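PDB 4FGW: glycerol-3-phosphate dehydrogenase [NAD(+)] 1, which catalyses the NAD-dependent interconversion of dihydroxyacetone phosphate and sn-glycerol 3-phosphate, driving glycerol production in yeast under hyperosmotic stress. Local coordinates for residues 43-48 with 183-188. Residues are numbered along the deposited sequence; the frame is centred on the assembly and turned at random.
Sequences GNWGTT and NIATEV
With chi1 at -161°, Trp45 swings its indole away from its own backbone N and brings the six-membered ring up against Ala185, Val188 and Asn183. CE3 of Trp45 lies 3.6 Å from CB of Ala185, and CZ3 meets CG2 of Val188 at 3.9 Å. At the far end of the ring, CZ2 of Trp45 comes within 3.3 Å of OD1 of Asn183, whose side chain crosses the indole at about a right angle; ND2 of that amide is hydrogen-bonded to the carbonyl of Glu195. In Thr48, CG2 stands anti to the backbone N, which points this methyl across the contact against Ala185 O (3.3 Å) and Val188 CB (3.7 Å), while OG1 turns back to Asn44 O (2.7 Å) within its own helix. The small Ala185 lets the two helix starts approach to 4.8 Å between the CA atoms of Trp45 and Ala185. Replacing Trp45 by an alanine removes the indole and would probably leave a gap beside Val188 and Asn183 OD1 without its aromatic neighbour. Phe227 of strand 227-232 also touches Trp45, Val188 and Asn183. The pair illustrates how a Rossmann-type dinucleotide site can be assembled from two helix starts far apart in sequence: residues 43-46 come from the glycine-rich segment leading into helix 44-59 and, with Ala185, probably bind NAD(+). No hydrogen bond joins the segments, which suggests that they meet here mainly by van der Waals fit.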
# COMPACT_ATOMS: atom_id res chain seq x y z
N GLY A 43 -16.10 5.82 -25.04
CA GLY A 43 -16.55 4.73 -24.18
C GLY A 43 -16.74 5.17 -22.74
O GLY A 43 -16.99 6.35 -22.47
N ASN A 44 -16.63 4.22 -21.82
CA ASN A 44 -16.65 4.43 -20.37
C ASN A 44 -15.76 5.57 -19.90
O ASN A 44 -16.20 6.61 -19.48
CB ASN A 44 -16.08 3.17 -19.72
CG ASN A 44 -17.03 2.53 -18.80
OD1 ASN A 44 -16.88 1.38 -18.44
ND2 ASN A 44 -18.02 3.26 -18.41
N TRP A 45 -14.48 5.29 -19.97
CA TRP A 45 -13.40 6.15 -19.56
C TRP A 45 -13.27 7.38 -20.45
O TRP A 45 -13.00 8.47 -19.94
CB TRP A 45 -12.10 5.33 -19.46
CG TRP A 45 -10.97 5.92 -18.64
CD1 TRP A 45 -9.64 5.73 -18.85
CD2 TRP A 45 -11.08 6.72 -17.45
NE1 TRP A 45 -8.90 6.37 -17.88
CE2 TRP A 45 -9.76 6.98 -17.01
CE3 TRP A 45 -12.15 7.26 -16.73
CZ2 TRP A 45 -9.49 7.76 -15.88
CZ3 TRP A 45 -11.88 8.01 -15.59
CH2 TRP A 45 -10.57 8.24 -15.17
N GLY A 46 -13.49 7.20 -21.75
CA GLY A 46 -13.45 8.25 -22.76
C GLY A 46 -14.43 9.38 -22.51
O GLY A 46 -14.03 10.55 -22.55
N THR A 47 -15.71 9.04 -22.25
CA THR A 47 -16.78 10.01 -21.98
C THR A 47 -16.54 10.72 -20.64
O THR A 47 -16.74 11.93 -20.54
CB THR A 47 -18.17 9.34 -22.03
OG1 THR A 47 -18.25 8.54 -23.20
CG2 THR A 47 -19.31 10.34 -22.02
N THR A 48 -16.10 9.95 -19.63
CA THR A 48 -15.80 10.43 -18.29
C THR A 48 -14.66 11.45 -18.33
O THR A 48 -14.82 12.56 -17.81
CB THR A 48 -15.54 9.25 -17.34
OG1 THR A 48 -16.64 8.34 -17.41
CG2 THR A 48 -15.33 9.69 -15.92
N ASN A 183 -8.62 4.52 -9.96
CA ASN A 183 -9.91 5.06 -10.37
C ASN A 183 -10.66 4.17 -11.35
O ASN A 183 -10.07 3.33 -12.00
CB ASN A 183 -9.78 6.52 -10.91
CG ASN A 183 -8.70 6.72 -11.94
OD1 ASN A 183 -8.74 6.18 -13.04
ND2 ASN A 183 -7.74 7.53 -11.59
N ILE A 184 -11.99 4.35 -11.40
CA ILE A 184 -12.95 3.65 -12.25
C ILE A 184 -13.81 4.76 -12.90
O ILE A 184 -14.24 5.67 -12.20
CB ILE A 184 -13.84 2.67 -11.41
CG1 ILE A 184 -13.01 1.56 -10.77
CG2 ILE A 184 -14.94 2.05 -12.24
CD1 ILE A 184 -13.61 0.91 -9.45
N ALA A 185 -14.04 4.67 -14.22
CA ALA A 185 -14.84 5.63 -14.99
C ALA A 185 -16.18 5.96 -14.32
O ALA A 185 -16.50 7.13 -14.16
CB ALA A 185 -15.07 5.10 -16.39
N THR A 186 -16.92 4.91 -13.90
CA THR A 186 -18.22 4.97 -13.23
C THR A 186 -18.23 5.86 -11.98
O THR A 186 -19.16 6.64 -11.80
CB THR A 186 -18.72 3.52 -13.01
OG1 THR A 186 -19.14 3.02 -14.28
CG2 THR A 186 -19.87 3.42 -12.01
N GLU A 187 -17.18 5.77 -11.15
CA GLU A 187 -17.06 6.56 -9.93
C GLU A 187 -16.67 8.01 -10.21
O GLU A 187 -17.25 8.91 -9.60
CB GLU A 187 -16.11 5.90 -8.92
CG GLU A 187 -16.67 4.62 -8.32
CD GLU A 187 -16.09 4.29 -6.97
OE1 GLU A 187 -16.81 4.44 -5.95
OE2 GLU A 187 -14.90 3.90 -6.91
N VAL A 188 -15.70 8.23 -11.13
CA VAL A 188 -15.25 9.58 -11.53
C VAL A 188 -16.44 10.35 -12.14
O VAL A 188 -16.62 11.52 -11.81
CB VAL A 188 -14.01 9.58 -12.48
CG1 VAL A 188 -13.55 11.00 -12.80
CG2 VAL A 188 -12.85 8.77 -11.91